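Local atomic coordinates of putative dihydrodipicolinate synthase (Thermus thermophilus, PDB entry 2PCQ), a protein that adopts a parallel eight-stranded alpha/beta TIM barrel and belongs to the dihydrodipicolinate synthetase family, forming an assembly of four chains. Residues 67-72 and 90-95; 114-119 and 143-148; 134-139 and 158-163; 149-154 and 169-174. All blocks are in the same frame, centred on the assembly; numbering follows the deposited sequence.

Interaction 1: 67-72 and 90-95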
loop_
_atom_site.group_PDB
_atom_site.type_symbol
_atom_site.label_atom_id
_atom_site.label_comp_id
_atom_site.label_asym_id
_atom_site.label_seq_id
_atom_site.Cartn_x
_atom_site.Cartn_y
_atom_site.Cartn_z
ATOM N N VAL A 67 -16.000 -25.816 7.051
ATOM C CA VAL A 67 -14.821 -25.771 7.902
ATOM C C VAL A 67 -13.735 -24.988 7.179
ATOM O O VAL A 67 -13.396 -25.291 6.034
ATOM C CB VAL A 67 -14.293 -27.181 8.227
ATOM C CG1 VAL A 67 -13.045 -27.076 9.100
ATOM C CG2 VAL A 67 -15.368 -27.983 8.942
ATOM N N GLY A 68 -13.202 -23.973 7.846
ATOM C CA GLY A 68 -12.152 -23.178 7.240
ATOM C C GLY A 68 -10.837 -23.934 7.284
ATOM O O GLY A 68 -10.530 -24.583 8.284
ATOM N N LEU A 69 -10.067 -23.870 6.201
ATOM C CA LEU A 69 -8.778 -24.543 6.147
ATOM C C LEU A 69 -7.731 -23.508 5.760
ATOM O O LEU A 69 -7.691 -23.028 4.621
ATOM C CB LEU A 69 -8.801 -25.694 5.134
ATOM C CG LEU A 69 -7.597 -26.641 5.185
ATOM C CD1 LEU A 69 -7.976 -27.974 4.570
ATOM C CD2 LEU A 69 -6.414 -26.028 4.467
HETATM N N MSE A 70 -6.900 -23.148 6.730
HETATM C CA MSE A 70 -5.860 -22.167 6.495
HETATM C C MSE A 70 -4.489 -22.744 6.825
HETATM O O MSE A 70 -4.061 -22.746 7.982
HETATM C CB MSE A 70 -6.127 -20.933 7.338
HETATM C CG MSE A 70 -7.540 -20.440 7.175
HETATM SE SE MSE A 70 -7.838 -18.813 8.117
HETATM C CE MSE A 70 -9.773 -18.798 8.005
ATOM N N GLU A 71 -3.815 -23.247 5.794
ATOM C CA GLU A 71 -2.492 -23.840 5.938
ATOM C C GLU A 71 -1.564 -23.216 4.903
ATOM O O GLU A 71 -2.018 -22.568 3.955
ATOM C CB GLU A 71 -2.546 -25.358 5.735
ATOM C CG GLU A 71 -3.428 -26.124 6.717
ATOM C CD GLU A 71 -3.021 -25.939 8.169
ATOM O OE1 GLU A 71 -1.809 -25.828 8.452
ATOM O OE2 GLU A 71 -3.920 -25.917 9.037
ATOM N N GLU A 72 -0.265 -23.425 5.087
ATOM C CA GLU A 72 0.746 -22.874 4.197
ATOM C C GLU A 72 1.188 -23.867 3.129
ATOM O O GLU A 72 1.699 -23.462 2.090
ATOM C CB GLU A 72 1.976 -22.447 5.002
ATOM C CG GLU A 72 1.710 -21.477 6.155
ATOM C CD GLU A 72 1.602 -20.021 5.713
ATOM O OE1 GLU A 72 1.761 -19.736 4.504
ATOM O OE2 GLU A 72 1.360 -19.158 6.587
HETATM N N MSE A 90 -19.665 -30.165 4.905
HETATM C CA MSE A 90 -20.235 -30.039 3.568
HETATM C C MSE A 90 -19.166 -29.590 2.570
HETATM O O MSE A 90 -19.163 -30.007 1.411
HETATM C CB MSE A 90 -21.395 -29.040 3.621
HETATM C CG MSE A 90 -21.607 -28.237 2.366
HETATM SE SE MSE A 90 -23.109 -27.068 2.619
HETATM C CE MSE A 90 -22.298 -25.886 3.965
ATOM N N ALA A 91 -18.249 -28.747 3.031
ATOM C CA ALA A 91 -17.174 -28.258 2.176
ATOM C C ALA A 91 -16.148 -27.489 2.994
ATOM O O ALA A 91 -16.383 -27.156 4.158
ATOM C CB ALA A 91 -17.736 -27.367 1.071
ATOM N N LEU A 92 -15.008 -27.215 2.374
ATOM C CA LEU A 92 -13.940 -26.465 3.017
ATOM C C LEU A 92 -14.002 -25.024 2.526
ATOM O O LEU A 92 -14.609 -24.735 1.495
ATOM C CB LEU A 92 -12.576 -27.042 2.633
ATOM C CG LEU A 92 -12.256 -28.498 2.965
ATOM C CD1 LEU A 92 -11.001 -28.911 2.218
ATOM C CD2 LEU A 92 -12.073 -28.663 4.467
ATOM N N LEU A 93 -13.385 -24.131 3.286
ATOM C CA LEU A 93 -13.284 -22.726 2.922
ATOM C C LEU A 93 -11.784 -22.524 3.082
ATOM O O LEU A 93 -11.296 -22.278 4.182
ATOM C CB LEU A 93 -14.070 -21.844 3.897
ATOM C CG LEU A 93 -15.184 -21.020 3.237
ATOM C CD1 LEU A 93 -15.948 -20.222 4.284
ATOM C CD2 LEU A 93 -14.578 -20.091 2.207
ATOM N N ALA A 94 -11.054 -22.666 1.982
ATOM C CA ALA A 94 -9.600 -22.571 2.019
ATOM C C ALA A 94 -8.983 -21.273 1.516
ATOM O O ALA A 94 -9.341 -20.766 0.458
ATOM C CB ALA A 94 -8.998 -23.749 1.254
ATOM N N THR A 95 -8.031 -20.762 2.290
ATOM C CA THR A 95 -7.306 -19.541 1.963
ATOM C C THR A 95 -6.017 -19.932 1.236
ATOM O O THR A 95 -5.561 -21.070 1.334
ATOM C CB THR A 95 -6.903 -18.781 3.240
ATOM O OG1 THR A 95 -6.194 -19.673 4.107
ATOM C CG2 THR A 95 -8.128 -18.240 3.967
HETATM O O HOH W 1 -5.319 -23.028 3.260
HETATM O O HOH W 2 -3.524 -20.292 4.071
#
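V67, G68 and L69 run parallel to L92, L93 and A94 as neighbouring strands whose axes come within 4.4 Å and differ in direction by 40°, a strongly twisted pair. The hydrogen bonds alternate in the parallel manner. V67 gives its N to A91 O and receives L93 N on its own O; L69 then gives its N to L93 O at 2.8 Å, nearly straight at the hydrogen (167°), and receives T95 N on its O at 3.3 Å. Between them G68 adds a CA-H...O contact to L93 O.

V67, L69, L92 and A94 share one face. The branch ends of L69 and L92 meet there at an angle, CD1 to CD1 at 3.9 Å, and L69 lies against A80 while L92 lies against L81 and A84 of helix 74-87. L93 points to the other face, toward F122 and Y124. Next along the chain, the selenomethionine M70 crosses T95, its CG 3.4 Å from T95 OG1. The torsion of T95 (chi1 53°) sets OG1 between its backbone N and carbonyl carbon, which brings the hydroxyl over M70 and also within 2.7 Å of a water that reaches E71 O. A second water accepts from E71 N and lies within bonding reach of L69 O and T95 O, so L69 O, which accepts T95 N, also has a water close by.

Strand 66-69, helix 74-87 and strand 91-94 form a right-handed beta-alpha-beta crossover of the TIM barrel, with L69 and L92 in the layer between barrel and helix.

Interaction 2: 114-119 and 143-148. With K (potassium ion), chain B.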
loop_
_atom_site.group_PDB
_atom_site.type_symbol
_atom_site.label_atom_id
_atom_site.label_comp_id
_atom_site.label_asym_id
_atom_site.label_seq_id
_atom_site.Cartn_x
_atom_site.Cartn_y
_atom_site.Cartn_z
ATOM N N ALA A 114 -5.421 -29.593 -5.822
ATOM C CA ALA A 114 -5.081 -30.747 -5.002
ATOM C C ALA A 114 -6.163 -30.956 -3.943
ATOM O O ALA A 114 -6.625 -32.077 -3.726
ATOM C CB ALA A 114 -3.731 -30.539 -4.336
ATOM N N LEU A 115 -6.567 -29.873 -3.284
ATOM C CA LEU A 115 -7.598 -29.957 -2.256
ATOM C C LEU A 115 -8.961 -30.330 -2.853
ATOM O O LEU A 115 -9.675 -31.172 -2.310
ATOM C CB LEU A 115 -7.716 -28.624 -1.509
ATOM C CG LEU A 115 -6.467 -28.090 -0.795
ATOM C CD1 LEU A 115 -6.800 -26.763 -0.118
ATOM C CD2 LEU A 115 -5.972 -29.098 0.235
ATOM N N ALA A 116 -9.310 -29.700 -3.974
ATOM C CA ALA A 116 -10.587 -29.948 -4.642
ATOM C C ALA A 116 -10.697 -31.382 -5.142
ATOM O O ALA A 116 -11.796 -31.896 -5.353
ATOM C CB ALA A 116 -10.767 -28.980 -5.808
ATOM N N GLU A 117 -9.553 -32.025 -5.335
ATOM C CA GLU A 117 -9.530 -33.398 -5.810
ATOM C C GLU A 117 -10.044 -34.322 -4.709
ATOM O O GLU A 117 -10.586 -35.392 -4.990
ATOM C CB GLU A 117 -8.097 -33.787 -6.186
ATOM C CG GLU A 117 -7.960 -35.131 -6.880
ATOM C CD GLU A 117 -8.730 -35.190 -8.188
ATOM O OE1 GLU A 117 -8.515 -34.309 -9.050
ATOM O OE2 GLU A 117 -9.546 -36.121 -8.353
ATOM N N LYS A 118 -9.897 -33.895 -3.457
ATOM C CA LYS A 118 -10.313 -34.701 -2.307
ATOM C C LYS A 118 -11.607 -34.236 -1.621
ATOM O O LYS A 118 -12.282 -35.028 -0.953
ATOM C CB LYS A 118 -9.189 -34.707 -1.259
ATOM C CG LYS A 118 -7.807 -35.093 -1.791
ATOM C CD LYS A 118 -7.743 -36.542 -2.259
ATOM C CE LYS A 118 -7.937 -37.506 -1.103
ATOM N NZ LYS A 118 -7.826 -38.929 -1.537
HETATM N N MSE A 119 -11.959 -32.965 -1.785
HETATM C CA MSE A 119 -13.155 -32.475 -1.124
HETATM C C MSE A 119 -13.662 -31.197 -1.743
HETATM O O MSE A 119 -12.901 -30.401 -2.273
HETATM C CB MSE A 119 -12.858 -32.205 0.353
HETATM C CG MSE A 119 -13.864 -32.759 1.325
HETATM SE SE MSE A 119 -13.363 -32.136 3.066
HETATM C CE MSE A 119 -15.078 -31.334 3.526
ATOM N N ALA A 143 -12.826 -21.650 -11.248
ATOM C CA ALA A 143 -14.278 -21.732 -11.313
ATOM C C ALA A 143 -14.852 -22.926 -12.082
ATOM O O ALA A 143 -15.879 -23.455 -11.701
ATOM C CB ALA A 143 -14.845 -20.430 -11.881
ATOM N N PRO A 144 -14.212 -23.360 -13.178
ATOM C CA PRO A 144 -14.804 -24.506 -13.883
ATOM C C PRO A 144 -14.769 -25.842 -13.128
ATOM O O PRO A 144 -15.590 -26.724 -13.381
ATOM C CB PRO A 144 -14.003 -24.560 -15.186
ATOM C CG PRO A 144 -13.625 -23.121 -15.408
ATOM C CD PRO A 144 -13.198 -22.699 -14.019
ATOM N N HIS A 145 -13.824 -25.990 -12.202
ATOM C CA HIS A 145 -13.682 -27.229 -11.435
ATOM C C HIS A 145 -14.943 -27.589 -10.649
ATOM O O HIS A 145 -15.409 -26.814 -9.826
ATOM C CB HIS A 145 -12.501 -27.112 -10.472
ATOM C CG HIS A 145 -12.022 -28.427 -9.940
ATOM N ND1 HIS A 145 -12.860 -29.335 -9.331
ATOM C CD2 HIS A 145 -10.784 -28.976 -9.910
ATOM C CE1 HIS A 145 -12.158 -30.388 -8.945
ATOM N NE2 HIS A 145 -10.897 -30.194 -9.284
ATOM N N PRO A 146 -15.493 -28.793 -10.877
ATOM C CA PRO A 146 -16.705 -29.263 -10.197
ATOM C C PRO A 146 -16.712 -29.139 -8.670
ATOM O O PRO A 146 -17.755 -28.860 -8.077
ATOM C CB PRO A 146 -16.811 -30.717 -10.653
ATOM C CG PRO A 146 -16.213 -30.677 -12.021
ATOM C CD PRO A 146 -14.989 -29.819 -11.806
ATOM N N ASN A 147 -15.561 -29.353 -8.034
ATOM C CA ASN A 147 -15.480 -29.274 -6.576
ATOM C C ASN A 147 -15.148 -27.903 -5.995
ATOM O O ASN A 147 -14.997 -27.762 -4.783
ATOM C CB ASN A 147 -14.492 -30.310 -6.036
ATOM C CG ASN A 147 -15.188 -31.551 -5.497
ATOM O OD1 ASN A 147 -14.551 -32.451 -4.948
ATOM N ND2 ASN A 147 -16.504 -31.599 -5.648
ATOM N N VAL A 148 -15.007 -26.899 -6.851
ATOM C CA VAL A 148 -14.755 -25.542 -6.376
ATOM C C VAL A 148 -16.142 -24.911 -6.449
ATOM O O VAL A 148 -16.501 -24.297 -7.444
ATOM C CB VAL A 148 -13.775 -24.787 -7.297
ATOM C CG1 VAL A 148 -13.659 -23.332 -6.857
ATOM C CG2 VAL A 148 -12.402 -25.454 -7.252
HETATM K K K B . -17.732 -24.919 -10.091
HETATM O O HOH W 3 -8.411 -31.454 -8.957
HETATM O O HOH W 4 -18.130 -26.620 -12.687
HETATM O O HOH W 5 -19.969 -26.505 -8.607
#
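A116 sets its methyl over one face of the H145 imidazole, a CH-pi contact with CB 3.8 Å from the ring centroid and 19° off the normal, displaced toward the rim. H145 CG stands anti to its backbone N (chi1 -163°), swinging the ring out from the 143-148 loop to lie against the last turns of helix 107-118. The ring is then fixed at two places on its edge. ND1 accepts N147 N at 3.0 Å close to the ring plane, and NE2 meets a water at 2.8 Å, also in plane; that water donates to E117 OE1 on the helix, so a solvent bridge runs alongside the apolar contact. The carboxylate would probably bias the imidazole electrostatically, although the two groups are not in direct contact.

The same A116 methyl serves two more neighbours: it comes to 4.0 Å from N147 CB and to 4.1 Å from V148 CG2. V148 also packs on L121 and L123 of strand 121-125, so the methyl sits where helix, loop and strand converge.

H145 to V148 make a type I beta turn closed by V148 N on H145 O. That oxygen has a second duty, because it binds the potassium ion together with A143 O, at 2.9 Å, and V148 O. E170 O and two waters complete the ligands, all of them oxygens. The turn thus presents its ring to the helix and backbone carbonyls to the metal: a cation site built from main-chain oxygens, on the loop that leads from helix 136-142 into strand 148-153 of the TIM barrel.

Interaction 3: 134-139 and 158-163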
loop_
_atom_site.group_PDB
_atom_site.type_symbol
_atom_site.label_atom_id
_atom_site.label_comp_id
_atom_site.label_asym_id
_atom_site.label_seq_id
_atom_site.Cartn_x
_atom_site.Cartn_y
_atom_site.Cartn_z
ATOM N N LEU A 134 -5.911 -12.863 -4.155
ATOM C CA LEU A 134 -6.425 -14.046 -4.835
ATOM C C LEU A 134 -6.956 -13.428 -6.123
ATOM O O LEU A 134 -8.128 -13.058 -6.216
ATOM C CB LEU A 134 -7.560 -14.708 -4.048
ATOM C CG LEU A 134 -8.173 -15.958 -4.705
ATOM C CD1 LEU A 134 -7.087 -16.953 -5.066
ATOM C CD2 LEU A 134 -9.170 -16.600 -3.761
ATOM N N PRO A 135 -6.073 -13.269 -7.122
ATOM C CA PRO A 135 -6.403 -12.682 -8.421
ATOM C C PRO A 135 -7.687 -13.208 -9.029
ATOM O O PRO A 135 -7.986 -14.396 -8.935
ATOM C CB PRO A 135 -5.183 -13.021 -9.272
ATOM C CG PRO A 135 -4.068 -13.018 -8.269
ATOM C CD PRO A 135 -4.683 -13.762 -7.111
ATOM N N LEU A 136 -8.452 -12.314 -9.645
ATOM C CA LEU A 136 -9.694 -12.709 -10.291
ATOM C C LEU A 136 -9.364 -13.690 -11.420
ATOM O O LEU A 136 -10.168 -14.565 -11.746
ATOM C CB LEU A 136 -10.431 -11.475 -10.830
ATOM C CG LEU A 136 -10.958 -10.528 -9.740
ATOM C CD1 LEU A 136 -11.539 -9.260 -10.358
ATOM C CD2 LEU A 136 -12.002 -11.256 -8.906
ATOM N N GLU A 137 -8.176 -13.552 -12.004
ATOM C CA GLU A 137 -7.753 -14.456 -13.074
ATOM C C GLU A 137 -7.699 -15.879 -12.527
ATOM O O GLU A 137 -8.106 -16.823 -13.197
ATOM C CB GLU A 137 -6.362 -14.088 -13.603
ATOM C CG GLU A 137 -6.270 -12.800 -14.416
ATOM C CD GLU A 137 -6.524 -11.547 -13.589
ATOM O OE1 GLU A 137 -6.190 -11.539 -12.382
ATOM O OE2 GLU A 137 -7.043 -10.561 -14.157
ATOM N N ALA A 138 -7.181 -16.026 -11.309
ATOM C CA ALA A 138 -7.078 -17.337 -10.678
ATOM C C ALA A 138 -8.467 -17.873 -10.347
ATOM O O ALA A 138 -8.742 -19.058 -10.532
ATOM C CB ALA A 138 -6.234 -17.247 -9.412
ATOM N N VAL A 139 -9.342 -17.002 -9.855
ATOM C CA VAL A 139 -10.700 -17.420 -9.523
ATOM C C VAL A 139 -11.403 -17.946 -10.774
ATOM O O VAL A 139 -12.096 -18.959 -10.724
ATOM C CB VAL A 139 -11.533 -16.251 -8.937
ATOM C CG1 VAL A 139 -12.965 -16.714 -8.668
ATOM C CG2 VAL A 139 -10.893 -15.744 -7.642
ATOM N N LEU A 158 -16.444 -4.668 -3.785
ATOM C CA LEU A 158 -17.551 -5.139 -4.601
ATOM C C LEU A 158 -17.288 -5.206 -6.099
ATOM O O LEU A 158 -18.134 -5.689 -6.851
ATOM C CB LEU A 158 -18.821 -4.325 -4.305
ATOM C CG LEU A 158 -19.312 -4.373 -2.845
ATOM C CD1 LEU A 158 -20.824 -4.236 -2.805
ATOM C CD2 LEU A 158 -18.921 -5.675 -2.185
ATOM N N SER A 159 -16.124 -4.726 -6.537
ATOM C CA SER A 159 -15.766 -4.822 -7.948
ATOM C C SER A 159 -15.565 -6.312 -8.213
ATOM O O SER A 159 -15.880 -6.815 -9.293
ATOM C CB SER A 159 -14.460 -4.072 -8.242
ATOM O OG SER A 159 -14.688 -2.679 -8.318
ATOM N N ARG A 160 -15.039 -7.014 -7.213
ATOM C CA ARG A 160 -14.804 -8.451 -7.338
ATOM C C ARG A 160 -16.139 -9.186 -7.400
ATOM O O ARG A 160 -16.323 -10.085 -8.218
ATOM C CB ARG A 160 -13.969 -8.963 -6.157
ATOM C CG ARG A 160 -12.527 -8.442 -6.140
ATOM C CD ARG A 160 -11.778 -8.900 -4.887
ATOM N NE ARG A 160 -11.705 -10.357 -4.782
ATOM C CZ ARG A 160 -10.704 -11.101 -5.250
ATOM N NH1 ARG A 160 -9.671 -10.533 -5.856
ATOM N NH2 ARG A 160 -10.741 -12.422 -5.120
ATOM N N ILE A 161 -17.075 -8.790 -6.541
ATOM C CA ILE A 161 -18.398 -9.414 -6.512
ATOM C C ILE A 161 -19.084 -9.211 -7.863
ATOM O O ILE A 161 -19.688 -10.139 -8.410
ATOM C CB ILE A 161 -19.293 -8.794 -5.408
ATOM C CG1 ILE A 161 -18.609 -8.911 -4.038
ATOM C CG2 ILE A 161 -20.654 -9.476 -5.397
ATOM C CD1 ILE A 161 -18.452 -10.318 -3.526
ATOM N N ALA A 162 -18.987 -7.994 -8.395
ATOM C CA ALA A 162 -19.594 -7.668 -9.684
ATOM C C ALA A 162 -18.982 -8.530 -10.784
ATOM O O ALA A 162 -19.673 -8.953 -11.716
ATOM C CB ALA A 162 -19.391 -6.182 -10.002
ATOM N N PHE A 163 -17.681 -8.785 -10.669
ATOM C CA PHE A 163 -16.969 -9.612 -11.636
ATOM C C PHE A 163 -17.534 -11.035 -11.630
ATOM O O PHE A 163 -17.864 -11.579 -12.678
ATOM C CB PHE A 163 -15.474 -9.659 -11.303
ATOM C CG PHE A 163 -14.692 -10.615 -12.159
ATOM C CD1 PHE A 163 -14.139 -10.201 -13.367
ATOM C CD2 PHE A 163 -14.520 -11.938 -11.765
ATOM C CE1 PHE A 163 -13.422 -11.095 -14.171
ATOM C CE2 PHE A 163 -13.810 -12.837 -12.558
ATOM C CZ PHE A 163 -13.259 -12.417 -13.764
#
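L134 O is gripped end-on by the R160 guanidinium, with NH2 at 2.9 Å and NH1 at 3.0 Å, so both terminal nitrogens share one carbonyl oxygen. The oxygen lies in the guanidinium plane. From the carbonyl's side the two bonds differ: NH2 approaches in the carbonyl plane, NH1 from 42° above it. Over one guanidinium face sits L136, its CD2 carbon 3.8 Å above the plane and over the centre.

L136 covers F163 as well. Its CB lies over the ring face, 4.1 Å from the centroid and 14° off the normal, and CD1 reaches F163 CG and CB, while L136 CD2 touches both the guanidinium and the rim of the ring at F163 CD2; the two side chains pass each other in opposite directions. L136 therefore wedges between the arginine and the phenylalanine. V139 CG2 closes on R160 NH2 obliquely.

These residues come from two neighbouring helices on the outside of the TIM barrel, 136-142 and 158-167, which flank strand 148-153 in the sequence. L134 belongs to the approach to the first helix, whose N-cap is P135, and its side chain packs on L123 and H125 of strand 121-125.

Further out, the arginine chain bends at chi3 (60°), turning its head toward the barrel, where NE forms a salt bridge with D153 OD2. NH2 has a weak hydrogen bond to Y164 OH, and this tyrosine also touches L136 and V139. Helix 158-167 also meets another subunit: S159 OG is hydrogen-bonded to H177 NE2 of the third subunit, and F163 packs on F227 of that chain.

Interaction 4: 149-154 and 169-174. With K (potassium ion), chain B.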
loop_
_atom_site.group_PDB
_atom_site.type_symbol
_atom_site.label_atom_id
_atom_site.label_comp_id
_atom_site.label_asym_id
_atom_site.label_seq_id
_atom_site.Cartn_x
_atom_site.Cartn_y
_atom_site.Cartn_z
ATOM N N LEU A 149 -16.919 -25.079 -5.386
ATOM C CA LEU A 149 -18.299 -24.592 -5.335
ATOM C C LEU A 149 -18.520 -23.099 -5.507
ATOM O O LEU A 149 -19.535 -22.673 -6.064
ATOM C CB LEU A 149 -18.948 -25.045 -4.028
ATOM C CG LEU A 149 -18.789 -26.534 -3.718
ATOM C CD1 LEU A 149 -19.632 -26.878 -2.499
ATOM C CD2 LEU A 149 -19.217 -27.374 -4.919
ATOM N N GLY A 150 -17.582 -22.302 -5.021
ATOM C CA GLY A 150 -17.730 -20.867 -5.131
ATOM C C GLY A 150 -16.667 -20.158 -4.328
ATOM O O GLY A 150 -15.547 -20.651 -4.198
ATOM N N ILE A 151 -17.017 -19.010 -3.764
ATOM C CA ILE A 151 -16.050 -18.251 -2.999
ATOM C C ILE A 151 -16.669 -17.400 -1.902
ATOM O O ILE A 151 -17.777 -16.888 -2.049
ATOM C CB ILE A 151 -15.255 -17.313 -3.935
ATOM C CG1 ILE A 151 -14.149 -16.588 -3.166
ATOM C CG2 ILE A 151 -16.201 -16.286 -4.554
ATOM C CD1 ILE A 151 -13.201 -15.801 -4.068
ATOM N N LYS A 152 -15.964 -17.292 -0.783
ATOM C CA LYS A 152 -16.400 -16.413 0.290
ATOM C C LYS A 152 -15.414 -15.260 0.137
ATOM O O LYS A 152 -14.200 -15.448 0.267
ATOM C CB LYS A 152 -16.227 -17.032 1.676
ATOM C CG LYS A 152 -16.585 -16.037 2.785
ATOM C CD LYS A 152 -16.304 -16.554 4.192
ATOM C CE LYS A 152 -16.513 -15.429 5.208
ATOM N NZ LYS A 152 -16.062 -15.789 6.581
ATOM N N ASP A 153 -15.938 -14.078 -0.163
ATOM C CA ASP A 153 -15.108 -12.901 -0.351
ATOM C C ASP A 153 -15.388 -11.907 0.775
ATOM O O ASP A 153 -16.465 -11.310 0.835
ATOM C CB ASP A 153 -15.422 -12.267 -1.708
ATOM C CG ASP A 153 -14.384 -11.251 -2.135
ATOM O OD1 ASP A 153 -13.981 -10.422 -1.296
ATOM O OD2 ASP A 153 -13.981 -11.272 -3.318
ATOM N N SER A 154 -14.412 -11.728 1.660
ATOM C CA SER A 154 -14.560 -10.815 2.791
ATOM C C SER A 154 -13.893 -9.463 2.567
ATOM O O SER A 154 -13.933 -8.603 3.446
ATOM C CB SER A 154 -13.959 -11.445 4.053
ATOM O OG SER A 154 -14.506 -12.725 4.304
ATOM N N GLN A 169 -20.478 -18.496 -13.931
ATOM C CA GLN A 169 -21.697 -19.269 -13.733
ATOM C C GLN A 169 -21.304 -20.503 -12.928
ATOM O O GLN A 169 -20.121 -20.838 -12.847
ATOM C CB GLN A 169 -22.296 -19.685 -15.075
ATOM C CG GLN A 169 -22.628 -18.522 -15.987
ATOM C CD GLN A 169 -23.321 -18.967 -17.257
ATOM O OE1 GLN A 169 -24.454 -19.454 -17.224
ATOM N NE2 GLN A 169 -22.643 -18.804 -18.387
ATOM N N GLU A 170 -22.283 -21.184 -12.339
ATOM C CA GLU A 170 -21.982 -22.358 -11.526
ATOM C C GLU A 170 -20.933 -21.957 -10.488
ATOM O O GLU A 170 -20.010 -22.721 -10.195
ATOM C CB GLU A 170 -21.423 -23.496 -12.390
ATOM C CG GLU A 170 -22.405 -24.106 -13.377
ATOM C CD GLU A 170 -21.803 -25.269 -14.150
ATOM O OE1 GLU A 170 -20.613 -25.583 -13.927
ATOM O OE2 GLU A 170 -22.518 -25.869 -14.980
ATOM N N PHE A 171 -21.071 -20.749 -9.946
ATOM C CA PHE A 171 -20.123 -20.252 -8.957
ATOM C C PHE A 171 -20.868 -19.457 -7.890
ATOM O O PHE A 171 -21.302 -18.328 -8.117
ATOM C CB PHE A 171 -19.071 -19.382 -9.641
ATOM C CG PHE A 171 -17.809 -19.233 -8.855
ATOM C CD1 PHE A 171 -17.452 -18.004 -8.312
ATOM C CD2 PHE A 171 -16.964 -20.323 -8.665
ATOM C CE1 PHE A 171 -16.270 -17.861 -7.592
ATOM C CE2 PHE A 171 -15.780 -20.192 -7.946
ATOM C CZ PHE A 171 -15.432 -18.957 -7.409
ATOM N N ARG A 172 -21.001 -20.068 -6.722
ATOM C CA ARG A 172 -21.729 -19.485 -5.609
ATOM C C ARG A 172 -20.909 -18.482 -4.818
ATOM O O ARG A 172 -19.887 -18.816 -4.221
ATOM C CB ARG A 172 -22.235 -20.613 -4.716
ATOM C CG ARG A 172 -23.114 -21.601 -5.489
ATOM C CD ARG A 172 -23.343 -22.873 -4.706
ATOM N NE ARG A 172 -23.971 -22.599 -3.423
ATOM C CZ ARG A 172 -24.082 -23.492 -2.448
ATOM N NH1 ARG A 172 -23.600 -24.716 -2.619
ATOM N NH2 ARG A 172 -24.680 -23.166 -1.309
ATOM N N VAL A 173 -21.384 -17.245 -4.812
ATOM C CA VAL A 173 -20.691 -16.165 -4.133
ATOM C C VAL A 173 -21.269 -15.798 -2.780
ATOM O O VAL A 173 -22.455 -15.490 -2.659
ATOM C CB VAL A 173 -20.680 -14.892 -5.004
ATOM C CG1 VAL A 173 -19.978 -13.761 -4.268
ATOM C CG2 VAL A 173 -19.996 -15.184 -6.342
ATOM N N TYR A 174 -20.409 -15.827 -1.767
ATOM C CA TYR A 174 -20.787 -15.458 -0.411
ATOM C C TYR A 174 -19.918 -14.291 0.022
ATOM O O TYR A 174 -18.703 -14.314 -0.164
ATOM C CB TYR A 174 -20.590 -16.640 0.540
ATOM C CG TYR A 174 -21.827 -17.491 0.658
ATOM C CD1 TYR A 174 -22.831 -17.159 1.564
ATOM C CD2 TYR A 174 -22.044 -18.566 -0.202
ATOM C CE1 TYR A 174 -24.024 -17.863 1.607
ATOM C CE2 TYR A 174 -23.241 -19.282 -0.169
ATOM C CZ TYR A 174 -24.228 -18.918 0.738
ATOM O OH TYR A 174 -25.434 -19.581 0.766
HETATM K K K B . -17.732 -24.919 -10.091
HETATM O O HOH W 4 -18.130 -26.620 -12.687
HETATM O O HOH W 5 -19.969 -26.505 -8.607
#
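D153 N donates to Y174 O at 2.8 Å, the shortest hydrogen bond between these parallel strands, and runs nearly along the C=O axis. Three more backbone bonds precede it: R172 N to L149 O, which sits on a lone pair of the carbonyl, I151 N to R172 O, and Y174 N to I151 O. The strand directions differ by 16°.

F171 lies across the start of the pair. The CA of G150 stands over one ring face, 3.7 Å from the centroid, and I151 CG2 comes obliquely to CE1 at 3.4 Å, a tight fit. The torsion of F171 (chi1 -159°) carries its ring back over strand 149-153. I151 CG2 also touches V173 CG2 on the face toward helix 158-167.

K152 and Y174 point to the other face, and their ends are tied to partners beyond the two strands: K152 NZ bonds Y124 OH, and Y174 OH bonds E190 OE2 and M1 N. R172 NE pairs its charge with E190 OE1. Just ahead of F171, E170 O binds the potassium ion at 3.2 Å, while E170 OE1 accepts from a water on the metal, and through that water the negative carboxylate probably adds to the pull on the cation.

From the N terminus, interaction 1 closes first, joining the third and fourth barrel strands around helix 74-87, and it finishes before the others open. Interaction 2 then links helix 107-118 to the loop ahead of strand 148-153, and M119 bridges back to L92 of interaction 1. Interaction 3 opens inside that span and closes after it, so the two cross; interaction 4 in turn opens inside interaction 3 and closes beyond it. Interactions 2 and 4 follow in series yet share the potassium ion and its two waters. The L93 to K152 contact ties interactions 1 and 4 within the barrel, and V139 to F171 packs helix 136-142 against interaction 4.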